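Local coordinates for benzoylformate Decarboxylase (Polynucleobacter necessarius, PDB 4K9Q), which probably catalyses the decarboxylation of benzoylformate with thiamine diphosphate and magnesium as cofactors, at residues I53-S58 and L83-N88; E6-L11 and G137-A142; A191-A196 and V307-V312; M147-G152 and V312-L317. All blocks are in the same frame, centred on the assembly; numbering follows the deposited sequence.

Interaction 1: I53-S58 and L83-N88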
loop_
_atom_site.group_PDB
_atom_site.type_symbol
_atom_site.label_atom_id
_atom_site.label_comp_id
_atom_site.label_asym_id
_atom_site.label_seq_id
_atom_site.Cartn_x
_atom_site.Cartn_y
_atom_site.Cartn_z
ATOM N N ILE A 53 7.946 -18.065 18.568
ATOM C CA ILE A 53 8.232 -19.494 18.742
ATOM C C ILE A 53 8.594 -20.111 17.384
ATOM O O ILE A 53 9.598 -20.828 17.244
ATOM C CB ILE A 53 7.023 -20.211 19.365
ATOM C CG1 ILE A 53 6.839 -19.751 20.815
ATOM C CG2 ILE A 53 7.203 -21.732 19.320
ATOM C CD1 ILE A 53 5.520 -20.231 21.439
ATOM N N ALA A 54 7.772 -19.839 16.379
ATOM C CA ALA A 54 8.045 -20.328 15.033
ATOM C C ALA A 54 9.396 -19.824 14.505
ATOM O O ALA A 54 10.138 -20.562 13.864
ATOM C CB ALA A 54 6.910 -19.936 14.082
ATOM N N ASP A 55 9.705 -18.564 14.786
ATOM C CA ASP A 55 10.956 -17.937 14.361
ATOM C C ASP A 55 12.131 -18.700 14.985
ATOM O O ASP A 55 13.024 -19.176 14.280
ATOM C CB ASP A 55 10.949 -16.460 14.786
ATOM C CG ASP A 55 12.050 -15.639 14.133
ATOM O OD1 ASP A 55 13.017 -16.217 13.612
ATOM O OD2 ASP A 55 11.949 -14.388 14.166
ATOM N N GLY A 56 12.115 -18.860 16.306
ATOM C CA GLY A 56 13.158 -19.619 16.984
ATOM C C GLY A 56 13.325 -21.028 16.420
ATOM O O GLY A 56 14.449 -21.476 16.158
ATOM N N LEU A 57 12.212 -21.741 16.232
ATOM C CA LEU A 57 12.268 -23.084 15.661
ATOM C C LEU A 57 12.852 -23.071 14.243
ATOM O O LEU A 57 13.745 -23.860 13.925
ATOM C CB LEU A 57 10.885 -23.727 15.663
ATOM C CG LEU A 57 10.827 -25.168 15.152
ATOM C CD1 LEU A 57 11.791 -26.053 15.948
ATOM C CD2 LEU A 57 9.399 -25.689 15.253
ATOM N N SER A 58 12.355 -22.178 13.399
ATOM C CA SER A 58 12.852 -22.067 12.020
ATOM C C SER A 58 14.359 -21.744 11.975
ATOM O O SER A 58 15.080 -22.242 11.116
ATOM C CB SER A 58 12.047 -21.021 11.244
ATOM O OG SER A 58 12.611 -20.797 9.959
ATOM N N LEU A 83 7.620 -8.195 12.115
ATOM C CA LEU A 83 8.690 -7.257 11.790
ATOM C C LEU A 83 10.029 -7.891 12.171
ATOM O O LEU A 83 10.984 -7.890 11.395
ATOM C CB LEU A 83 8.470 -5.930 12.536
ATOM C CG LEU A 83 9.427 -4.744 12.366
ATOM C CD1 LEU A 83 8.773 -3.458 12.861
ATOM C CD2 LEU A 83 10.733 -4.977 13.117
ATOM N N THR A 84 10.097 -8.467 13.365
ATOM C CA THR A 84 11.350 -9.044 13.830
ATOM C C THR A 84 11.769 -10.266 12.995
ATOM O O THR A 84 12.943 -10.412 12.642
ATOM C CB THR A 84 11.265 -9.374 15.319
ATOM O OG1 THR A 84 11.037 -8.155 16.047
ATOM C CG2 THR A 84 12.549 -10.052 15.805
ATOM N N ALA A 85 10.812 -11.129 12.658
ATOM C CA ALA A 85 11.119 -12.273 11.784
ATOM C C ALA A 85 11.678 -11.800 10.436
ATOM O O ALA A 85 12.604 -12.396 9.885
ATOM C CB ALA A 85 9.880 -13.128 11.571
ATOM N N TYR A 86 11.111 -10.722 9.904
ATOM C CA TYR A 86 11.575 -10.158 8.646
ATOM C C TYR A 86 13.030 -9.698 8.775
ATOM O O TYR A 86 13.861 -10.007 7.922
ATOM C CB TYR A 86 10.677 -8.982 8.237
ATOM C CG TYR A 86 10.972 -8.414 6.877
ATOM C CD1 TYR A 86 11.896 -7.381 6.724
ATOM C CD2 TYR A 86 10.314 -8.899 5.740
ATOM C CE1 TYR A 86 12.166 -6.840 5.464
ATOM C CE2 TYR A 86 10.583 -8.369 4.481
ATOM C CZ TYR A 86 11.502 -7.344 4.355
ATOM O OH TYR A 86 11.764 -6.815 3.114
ATOM N N GLN A 87 13.350 -8.969 9.841
ATOM C CA GLN A 87 14.714 -8.466 10.003
ATOM C C GLN A 87 15.713 -9.575 10.378
ATOM O O GLN A 87 16.897 -9.472 10.072
ATOM C CB GLN A 87 14.748 -7.270 10.977
ATOM C CG GLN A 87 13.928 -6.091 10.429
ATOM C CD GLN A 87 14.175 -4.779 11.133
ATOM O OE1 GLN A 87 14.421 -4.744 12.336
ATOM N NE2 GLN A 87 14.103 -3.677 10.379
ATOM N N ASN A 88 15.213 -10.641 11.002
ATOM C CA ASN A 88 16.003 -11.851 11.293
ATOM C C ASN A 88 16.270 -12.659 10.014
ATOM O O ASN A 88 17.105 -13.575 10.013
ATOM C CB ASN A 88 15.241 -12.774 12.254
ATOM C CG ASN A 88 15.297 -12.320 13.708
ATOM O OD1 ASN A 88 16.107 -11.468 14.096
ATOM N ND2 ASN A 88 14.430 -12.910 14.531
#

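Interaction 2: E6-L11 and G137-A142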
loop_
_atom_site.group_PDB
_atom_site.type_symbol
_atom_site.label_atom_id
_atom_site.label_comp_id
_atom_site.label_asym_id
_atom_site.label_seq_id
_atom_site.Cartn_x
_atom_site.Cartn_y
_atom_site.Cartn_z
ATOM N N GLU A 6 -6.124 -32.067 1.690
ATOM C CA GLU A 6 -5.296 -33.261 1.537
ATOM C C GLU A 6 -4.080 -32.985 0.645
ATOM O O GLU A 6 -2.961 -33.379 0.966
ATOM C CB GLU A 6 -6.102 -34.452 1.003
ATOM C CG GLU A 6 -5.311 -35.749 1.077
ATOM C CD GLU A 6 -6.121 -36.977 0.708
ATOM O OE1 GLU A 6 -7.348 -36.858 0.511
ATOM O OE2 GLU A 6 -5.519 -38.066 0.611
ATOM N N ILE A 7 -4.304 -32.294 -0.468
ATOM C CA ILE A 7 -3.223 -31.957 -1.392
ATOM C C ILE A 7 -2.186 -31.031 -0.754
ATOM O O ILE A 7 -0.983 -31.186 -0.957
ATOM C CB ILE A 7 -3.792 -31.331 -2.666
ATOM C CG1 ILE A 7 -4.696 -32.356 -3.362
ATOM C CG2 ILE A 7 -2.671 -30.834 -3.585
ATOM C CD1 ILE A 7 -5.570 -31.765 -4.448
ATOM N N THR A 8 -2.665 -30.065 0.025
ATOM C CA THR A 8 -1.776 -29.104 0.670
ATOM C C THR A 8 -0.901 -29.776 1.727
ATOM O O THR A 8 0.310 -29.538 1.791
ATOM C CB THR A 8 -2.587 -27.951 1.297
ATOM O OG1 THR A 8 -3.324 -27.273 0.270
ATOM C CG2 THR A 8 -1.661 -26.961 1.998
ATOM N N PHE A 9 -1.502 -30.613 2.568
ATOM C CA PHE A 9 -0.713 -31.298 3.577
ATOM C C PHE A 9 0.297 -32.247 2.926
ATOM O O PHE A 9 1.437 -32.364 3.398
ATOM C CB PHE A 9 -1.603 -31.999 4.610
ATOM C CG PHE A 9 -2.042 -31.095 5.725
ATOM C CD1 PHE A 9 -1.273 -30.969 6.871
ATOM C CD2 PHE A 9 -3.208 -30.354 5.622
ATOM C CE1 PHE A 9 -1.668 -30.120 7.901
ATOM C CE2 PHE A 9 -3.605 -29.505 6.644
ATOM C CZ PHE A 9 -2.833 -29.390 7.782
ATOM N N ASP A 10 -0.094 -32.878 1.821
ATOM C CA ASP A 10 0.848 -33.721 1.080
ATOM C C ASP A 10 2.033 -32.920 0.521
ATOM O O ASP A 10 3.177 -33.380 0.553
ATOM C CB ASP A 10 0.149 -34.499 -0.031
ATOM C CG ASP A 10 -0.412 -35.835 0.449
ATOM O OD1 ASP A 10 -0.038 -36.300 1.552
ATOM O OD2 ASP A 10 -1.219 -36.424 -0.297
ATOM N N LEU A 11 1.765 -31.718 0.017
ATOM C CA LEU A 11 2.844 -30.824 -0.403
ATOM C C LEU A 11 3.772 -30.496 0.765
ATOM O O LEU A 11 4.995 -30.544 0.641
ATOM C CB LEU A 11 2.280 -29.534 -1.017
ATOM C CG LEU A 11 3.312 -28.443 -1.316
ATOM C CD1 LEU A 11 4.248 -28.885 -2.436
ATOM C CD2 LEU A 11 2.620 -27.148 -1.689
ATOM N N GLY A 137 -0.681 -24.489 -4.869
ATOM C CA GLY A 137 0.328 -23.729 -5.589
ATOM C C GLY A 137 0.784 -22.479 -4.856
ATOM O O GLY A 137 1.945 -22.086 -4.972
ATOM N N ALA A 138 -0.129 -21.845 -4.119
ATOM C CA ALA A 138 0.210 -20.656 -3.324
ATOM C C ALA A 138 1.154 -21.011 -2.171
ATOM O O ALA A 138 2.079 -20.243 -1.843
ATOM C CB ALA A 138 -1.052 -19.968 -2.814
ATOM N N PHE A 139 0.935 -22.174 -1.556
ATOM C CA PHE A 139 1.883 -22.666 -0.563
ATOM C C PHE A 139 3.270 -22.918 -1.169
ATOM O O PHE A 139 4.295 -22.599 -0.553
ATOM C CB PHE A 139 1.351 -23.914 0.149
ATOM C CG PHE A 139 0.506 -23.604 1.362
ATOM C CD1 PHE A 139 1.073 -23.582 2.627
ATOM C CD2 PHE A 139 -0.846 -23.323 1.229
ATOM C CE1 PHE A 139 0.301 -23.300 3.762
ATOM C CE2 PHE A 139 -1.629 -23.046 2.358
ATOM C CZ PHE A 139 -1.049 -23.032 3.624
ATOM N N MET A 140 3.313 -23.490 -2.375
ATOM C CA MET A 140 4.604 -23.686 -3.029
ATOM C C MET A 140 5.294 -22.346 -3.326
ATOM O O MET A 140 6.490 -22.195 -3.090
ATOM C CB MET A 140 4.464 -24.499 -4.317
ATOM C CG MET A 140 5.810 -24.838 -4.948
ATOM S SD MET A 140 6.831 -25.881 -3.893
ATOM C CE MET A 140 8.309 -24.873 -3.737
ATOM N N ARG A 141 4.546 -21.384 -3.861
ATOM C CA ARG A 141 5.121 -20.064 -4.134
ATOM C C ARG A 141 5.547 -19.395 -2.830
ATOM O O ARG A 141 6.559 -18.703 -2.783
ATOM C CB ARG A 141 4.129 -19.184 -4.899
ATOM C CG ARG A 141 4.654 -17.781 -5.223
ATOM C CD ARG A 141 3.779 -17.076 -6.261
ATOM N NE ARG A 141 4.205 -15.688 -6.403
ATOM C CZ ARG A 141 3.515 -14.733 -7.018
ATOM N NH1 ARG A 141 2.347 -14.993 -7.598
ATOM N NH2 ARG A 141 4.014 -13.503 -7.066
ATOM N N ALA A 142 4.769 -19.600 -1.769
ATOM C CA ALA A 142 5.128 -19.065 -0.450
ATOM C C ALA A 142 6.480 -19.631 0.015
ATOM O O ALA A 142 7.376 -18.879 0.414
ATOM C CB ALA A 142 4.024 -19.366 0.579
#

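Interaction 3: A191-A196 and V307-V312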
loop_
_atom_site.group_PDB
_atom_site.type_symbol
_atom_site.label_atom_id
_atom_site.label_comp_id
_atom_site.label_asym_id
_atom_site.label_seq_id
_atom_site.Cartn_x
_atom_site.Cartn_y
_atom_site.Cartn_z
ATOM N N ALA A 191 39.462 -8.594 -3.320
ATOM C CA ALA A 191 40.701 -9.268 -2.930
ATOM C C ALA A 191 41.906 -8.371 -3.196
ATOM O O ALA A 191 42.824 -8.290 -2.381
ATOM C CB ALA A 191 40.840 -10.589 -3.670
ATOM N N GLN A 192 41.894 -7.684 -4.332
ATOM C CA GLN A 192 42.975 -6.760 -4.665
ATOM C C GLN A 192 43.092 -5.648 -3.621
ATOM O O GLN A 192 44.196 -5.303 -3.189
ATOM C CB GLN A 192 42.767 -6.158 -6.053
ATOM C CG GLN A 192 42.964 -7.144 -7.194
ATOM C CD GLN A 192 42.535 -6.580 -8.543
ATOM O OE1 GLN A 192 42.076 -5.440 -8.642
ATOM N NE2 GLN A 192 42.685 -7.383 -9.591
ATOM N N ARG A 193 41.954 -5.080 -3.225
ATOM C CA ARG A 193 41.949 -4.031 -2.202
ATOM C C ARG A 193 42.527 -4.568 -0.906
ATOM O O ARG A 193 43.356 -3.922 -0.264
ATOM C CB ARG A 193 40.531 -3.501 -1.963
ATOM C CG ARG A 193 39.936 -2.767 -3.149
ATOM C CD ARG A 193 40.266 -1.291 -3.108
ATOM N NE ARG A 193 39.645 -0.622 -1.964
ATOM C CZ ARG A 193 38.374 -0.231 -1.929
ATOM N NH1 ARG A 193 37.583 -0.448 -2.974
ATOM N NH2 ARG A 193 37.889 0.369 -0.848
ATOM N N ILE A 194 42.090 -5.761 -0.518
ATOM C CA ILE A 194 42.533 -6.346 0.743
ATOM C C ILE A 194 44.037 -6.625 0.724
ATOM O O ILE A 194 44.754 -6.299 1.669
ATOM C CB ILE A 194 41.758 -7.636 1.067
ATOM C CG1 ILE A 194 40.289 -7.299 1.342
ATOM C CG2 ILE A 194 42.379 -8.342 2.258
ATOM C CD1 ILE A 194 39.385 -8.517 1.409
ATOM N N THR A 195 44.506 -7.213 -0.370
ATOM C CA THR A 195 45.917 -7.553 -0.518
ATOM C C THR A 195 46.800 -6.309 -0.449
ATOM O O THR A 195 47.890 -6.341 0.124
ATOM C CB THR A 195 46.163 -8.315 -1.844
ATOM O OG1 THR A 195 45.505 -9.586 -1.781
ATOM C CG2 THR A 195 47.645 -8.536 -2.072
ATOM N N ALA A 196 46.316 -5.207 -1.013
ATOM C CA ALA A 196 47.081 -3.959 -1.046
ATOM C C ALA A 196 47.057 -3.175 0.268
ATOM O O ALA A 196 47.909 -2.309 0.493
ATOM C CB ALA A 196 46.593 -3.079 -2.172
ATOM N N VAL A 307 28.304 4.073 3.688
ATOM C CA VAL A 307 29.597 4.276 3.049
ATOM C C VAL A 307 30.047 2.976 2.396
ATOM O O VAL A 307 29.596 1.891 2.786
ATOM C CB VAL A 307 30.661 4.697 4.100
ATOM C CG1 VAL A 307 31.013 3.525 5.019
ATOM C CG2 VAL A 307 31.911 5.249 3.429
ATOM N N GLY A 308 30.921 3.082 1.394
ATOM C CA GLY A 308 31.689 1.927 0.959
ATOM C C GLY A 308 31.396 1.357 -0.415
ATOM O O GLY A 308 30.471 1.792 -1.114
ATOM N N ASP A 309 32.220 0.388 -0.805
ATOM C CA ASP A 309 31.976 -0.407 -2.007
ATOM C C ASP A 309 31.435 -1.764 -1.574
ATOM O O ASP A 309 32.033 -2.450 -0.736
ATOM C CB ASP A 309 33.271 -0.582 -2.803
ATOM C CG ASP A 309 33.916 0.748 -3.161
ATOM O OD1 ASP A 309 33.239 1.596 -3.776
ATOM O OD2 ASP A 309 35.095 0.955 -2.804
ATOM N N SER A 310 30.297 -2.151 -2.137
ATOM C CA SER A 310 29.620 -3.363 -1.699
ATOM C C SER A 310 29.439 -4.386 -2.809
ATOM O O SER A 310 29.531 -4.070 -3.997
ATOM C CB SER A 310 28.242 -3.008 -1.131
ATOM O OG SER A 310 27.435 -2.409 -2.136
ATOM N N LEU A 311 29.189 -5.624 -2.399
ATOM C CA LEU A 311 28.663 -6.642 -3.304
ATOM C C LEU A 311 27.627 -7.486 -2.565
ATOM O O LEU A 311 27.660 -7.589 -1.330
ATOM C CB LEU A 311 29.789 -7.518 -3.879
ATOM C CG LEU A 311 30.614 -8.405 -2.944
ATOM C CD1 LEU A 311 29.884 -9.706 -2.633
ATOM C CD2 LEU A 311 31.964 -8.717 -3.565
ATOM N N VAL A 312 26.695 -8.071 -3.316
ATOM C CA VAL A 312 25.691 -8.952 -2.721
ATOM C C VAL A 312 26.131 -10.402 -2.872
ATOM O O VAL A 312 26.448 -10.857 -3.982
ATOM C CB VAL A 312 24.295 -8.756 -3.357
ATOM C CG1 VAL A 312 23.229 -9.511 -2.556
ATOM C CG2 VAL A 312 23.947 -7.281 -3.443
HETATM O O HOH W 1 35.610 1.814 -0.539
#

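Interaction 4: M147-G152 and V312-L317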
loop_
_atom_site.group_PDB
_atom_site.type_symbol
_atom_site.label_atom_id
_atom_site.label_comp_id
_atom_site.label_asym_id
_atom_site.label_seq_id
_atom_site.Cartn_x
_atom_site.Cartn_y
_atom_site.Cartn_z
ATOM N N MET A 147 12.287 -18.980 0.925
ATOM C CA MET A 147 13.544 -19.713 1.028
ATOM C C MET A 147 14.684 -19.202 0.139
ATOM O O MET A 147 15.853 -19.539 0.366
ATOM C CB MET A 147 13.297 -21.200 0.788
ATOM C CG MET A 147 12.599 -21.857 1.992
ATOM S SD MET A 147 13.650 -21.926 3.450
ATOM C CE MET A 147 14.646 -23.369 3.073
ATOM N N GLN A 148 14.349 -18.404 -0.873
ATOM C CA GLN A 148 15.374 -17.764 -1.689
ATOM C C GLN A 148 16.000 -16.584 -0.963
ATOM O O GLN A 148 15.336 -15.861 -0.216
ATOM C CB GLN A 148 14.793 -17.339 -3.041
ATOM C CG GLN A 148 14.293 -18.534 -3.823
ATOM C CD GLN A 148 13.692 -18.173 -5.162
ATOM O OE1 GLN A 148 13.899 -18.882 -6.148
ATOM N NE2 GLN A 148 12.941 -17.073 -5.214
ATOM N N GLN A 149 17.297 -16.413 -1.163
ATOM C CA GLN A 149 18.050 -15.375 -0.467
ATOM C C GLN A 149 17.648 -14.000 -1.001
ATOM O O GLN A 149 17.415 -13.847 -2.200
ATOM C CB GLN A 149 19.534 -15.626 -0.715
ATOM C CG GLN A 149 20.453 -15.110 0.347
ATOM C CD GLN A 149 21.798 -15.795 0.296
ATOM O OE1 GLN A 149 22.539 -15.648 -0.675
ATOM N NE2 GLN A 149 22.117 -16.561 1.341
ATOM N N PRO A 150 17.535 -12.988 -0.117
ATOM C CA PRO A 150 17.643 -13.029 1.343
ATOM C C PRO A 150 16.350 -13.610 1.901
ATOM O O PRO A 150 15.260 -13.147 1.552
ATOM C CB PRO A 150 17.768 -11.550 1.721
ATOM C CG PRO A 150 17.009 -10.830 0.664
ATOM C CD PRO A 150 17.223 -11.628 -0.611
ATOM N N GLN A 151 16.463 -14.630 2.744
ATOM C CA GLN A 151 15.275 -15.308 3.239
ATOM C C GLN A 151 14.412 -14.394 4.124
ATOM O O GLN A 151 14.883 -13.384 4.660
ATOM C CB GLN A 151 15.657 -16.603 3.962
ATOM C CG GLN A 151 16.439 -17.577 3.075
ATOM C CD GLN A 151 16.743 -18.889 3.778
ATOM O OE1 GLN A 151 16.939 -18.925 4.996
ATOM N NE2 GLN A 151 16.785 -19.979 3.010
ATOM N N GLY A 152 13.140 -14.740 4.257
ATOM C CA GLY A 152 12.230 -13.913 5.027
ATOM C C GLY A 152 10.807 -14.410 4.982
ATOM O O GLY A 152 10.488 -15.324 4.218
ATOM N N VAL A 312 26.695 -8.071 -3.316
ATOM C CA VAL A 312 25.691 -8.952 -2.721
ATOM C C VAL A 312 26.131 -10.402 -2.872
ATOM O O VAL A 312 26.448 -10.857 -3.982
ATOM C CB VAL A 312 24.295 -8.756 -3.357
ATOM C CG1 VAL A 312 23.229 -9.511 -2.556
ATOM C CG2 VAL A 312 23.947 -7.281 -3.443
ATOM N N SER A 313 26.155 -11.126 -1.758
ATOM C CA SER A 313 26.563 -12.523 -1.759
ATOM C C SER A 313 26.228 -13.200 -0.443
ATOM O O SER A 313 26.287 -12.579 0.622
ATOM C CB SER A 313 28.076 -12.636 -1.980
ATOM O OG SER A 313 28.490 -13.985 -1.967
ATOM N N ASP A 314 25.903 -14.483 -0.526
ATOM C CA ASP A 314 25.930 -15.350 0.643
ATOM C C ASP A 314 27.304 -15.221 1.303
ATOM O O ASP A 314 28.332 -15.200 0.618
ATOM C CB ASP A 314 25.703 -16.801 0.220
ATOM C CG ASP A 314 25.678 -17.753 1.391
ATOM O OD1 ASP A 314 24.592 -17.919 1.992
ATOM O OD2 ASP A 314 26.735 -18.349 1.705
ATOM N N SER A 315 27.338 -15.128 2.627
ATOM C CA SER A 315 28.605 -14.940 3.322
ATOM C C SER A 315 29.565 -16.107 3.115
ATOM O O SER A 315 30.764 -15.910 2.917
ATOM C CB SER A 315 28.370 -14.748 4.822
ATOM O OG SER A 315 28.098 -13.387 5.102
ATOM N N LYS A 316 29.038 -17.322 3.182
ATOM C CA LYS A 316 29.886 -18.499 3.033
ATOM C C LYS A 316 30.510 -18.534 1.639
ATOM O O LYS A 316 31.724 -18.729 1.494
ATOM C CB LYS A 316 29.105 -19.785 3.313
ATOM C CG LYS A 316 30.013 -20.990 3.502
ATOM C CD LYS A 316 29.246 -22.227 3.906
ATOM C CE LYS A 316 30.208 -23.390 4.113
ATOM N NZ LYS A 316 29.493 -24.671 4.334
ATOM N N LEU A 317 29.685 -18.336 0.619
ATOM C CA LEU A 317 30.174 -18.356 -0.754
ATOM C C LEU A 317 31.242 -17.284 -0.970
ATOM O O LEU A 317 32.262 -17.542 -1.611
ATOM C CB LEU A 317 29.026 -18.187 -1.740
ATOM C CG LEU A 317 28.056 -19.367 -1.702
ATOM C CD1 LEU A 317 26.992 -19.222 -2.767
ATOM C CD2 LEU A 317 28.809 -20.667 -1.890
#

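Interaction 1: I53-S58 and L83-N88
D55 of helix 47-61 and N88 of helix 79-88 form the hydrogen bond that joins segments 53-58 and 83-88, with A85 packed beside it. The segment axes run nearly parallel, 18° between their directions, and come no nearer than 10.5 Å, so a side chain has to span the gap. D55 does so: its CG stands anti to the backbone N (chi1 -167°), which carries OD2 across. There OD2 accepts from ND2 of N88 at 2.9 Å. The N-H comes from the syn side but lies 32° out of the carboxylate plane, although D55 OD2 sits close to the amide plane of N88. The same OD2 rests against A85, 3.3 Å from its CA and 3.5 Å from its CB, so the small methyl lets the carboxylate come close to the helix.

Both helices belong to the N-terminal domain of the thiamine diphosphate enzyme family. Helix 47-61 links strands 40-43 and 66-69 of its parallel sheet; helix 79-88, together with helix 71-77, lies in the connection from 66-69 to 93-98. Around the pair, D55 OD2 also accepts from W402 NE1, and D55 OD1 bonds to T90 OG1 and Q59 NE2, while N88 OD1 takes the backbone N-H of A396. Putting an alanine at D55 would remove both oxygens and would probably leave the N88 amide, the W402 indole N-H and the T90 hydroxyl without their shared mate inside a buried interface. Four hydrogen-bonded partners on one buried carboxylate, two to each oxygen, are consistent with an ionised D55 whose charge is spread over polar groups.

Interaction 2: E6-L11 and G137-A142
T8 and L11 on helix 4-15 face F139 and M140 on helix 135-147, the segments running at 25° to each other with axes 10.0 Å apart at their closest. The backbones keep their distance, T8 CA and F139 CA being 7.5 Å apart; the gap is filled by side chains, one of which reaches the opposite backbone. T8 puts its methyl over one face of the F139 ring: CG2 is 3.9 Å from the ring centroid and 16° off the ring normal, which makes this a CH-pi contact. The methyl is displaced a little toward the rim, with F139 CD2 the nearest ring atom at 3.8 Å. The T8 rotamer (chi1 -60°) sets CG2 anti to the backbone N and swings OG1 back beside it, where the hydroxyl hydrogen-bonds to V4 O in its own helix instead of meeting the ring.

In this alpha/beta domain each helix leads into a strand of the same parallel sheet, helix 4-15 into 19-22 and helix 135-147 into 154-159. F139 is wedged between the helix pair and that sheet, touching L156 and L158 of strand 154-159, while W163, V135 and P136 pack around T8.

L11 approaches further along the helices and with a single branch. Its CD2 lies 3.8 Å from the backbone N of M140 and 3.9 Å from CB of F139, so it sits where the two side chains leave their helix. CB of M140 is a looser neighbour, 4.2 Å from L11 CD2. R141 turns elsewhere, its NH2 forming a salt bridge with E107 of the third subunit.

Interaction 3: A191-A196 and V307-V312
R193 and D309 are joined by a salt bridge within the Rossmann-like central domain, whose parallel sheet has strand order 3-2-1-4-5-6. R193 lies on helix 184-196, and D309 lies on strand 309-312, the last strand at one side of that sheet within the chain. NH1 of R193 donates to OD2 of D309 over 2.9 Å, and the N-H...O angle of 161° is close to straight. OD2 lies near the guanidinium plane, yet the two flat groups stand almost perpendicular, 86° apart, and the N-H reaches OD2 on its anti side, 31° out of the carboxylate plane. The direct bond therefore uses a single N-H and a single oxygen rather than a bidentate pairing. Bends at chi2 and chi3 fold the arginine chain and bring this edge to the acid.

Other polar atoms of the pair are engaged too. R193 NH2 donates to a water and is also hydrogen-bonded to T291 OG1; the water lies only 2.5 Å from D309 OD2, a short distance to be read with caution. D309 OD1 meets T175 OG1 of the fourth subunit, so the carboxylate faces both helix and neighbour. The D309 backbone is hydrogen-bonded to L292 and Q294 of the adjacent strand. A leucine in place of R193 would probably leave D309 OD2 without its charged mate and the bridging water without its arginine partner. Two residues on along the helix, T195 doubles up on one carbonyl: A191 O accepts both T195 N at 2.8 Å and T195 OG1 at 3.0 Å.

Interaction 4: M147-G152 and V312-L317
Q149 and D314 meet with their flat ends nearly coplanar, amide and carboxylate planes 15° apart, although the side chains as wholes cross at about a right angle. NE2 of Q149 donates to OD1 of D314 over 2.9 Å at an N-H...O angle of 162°. The oxygen lies almost in the amide plane, and it receives the N-H on its anti lone pair, away from OD2. Q149 arrives extended beyond CG, so that its amide reaches across the gap; OE1 then lies 3.5 Å from CB of D314 and accepts a hydrogen bond from the backbone N of Q180. Both ends of the amide are therefore engaged, which fixes its flip.

D314 divides its carboxylate between two tasks. Its CG is anti to the backbone N (chi1 -178°), and while OD1 takes the glutamine, OD2 turns to the helix that starts just after it: L317 N donates to D314 OD2 at 3.1 Å, again on an anti lone pair. This makes D314 the N-cap of helix 315-323, a position where the helix end would probably favour its negative charge. Next to it, S313 OG donates to D314 O at 2.9 Å. On the other side, Q151 NE2 donates to M147 O at 2.8 Å across the loop that holds the cis peptide before P150.

The loop runs from helix 135-147 into strand 154-159 of the first sheet, whereas D314 stands between strand 309-312 of the second sheet and helix 315-323. P150 rests on P299 of helix 299-303, and Q148 hydrogen-bonds to T302 and P299 of the fourth subunit.

How the interactions relate
Interactions 1 and 2 lie in the N-terminal domain, with the chain between 53 and 88 nested inside the loop that interaction 2 closes; their centres are 21 Å apart. Interaction 4 bridges to the central domain: it comes within about 5 Å, nearest atoms, of both interactions 1 and 2, and it shares V312 with interaction 3, centre to centre 19 Å away. Interaction 3 uses D309 on strand 309-312, and interaction 4 uses D314, just after it; both reach the fourth subunit. Interactions 2 and 3 are farthest apart, 42 Å between centres. Interaction 1 alone approaches the cofactor, the T84 side chain being about 8 Å from a bound thiamine diphosphate; the other three lie away from the annotated sites.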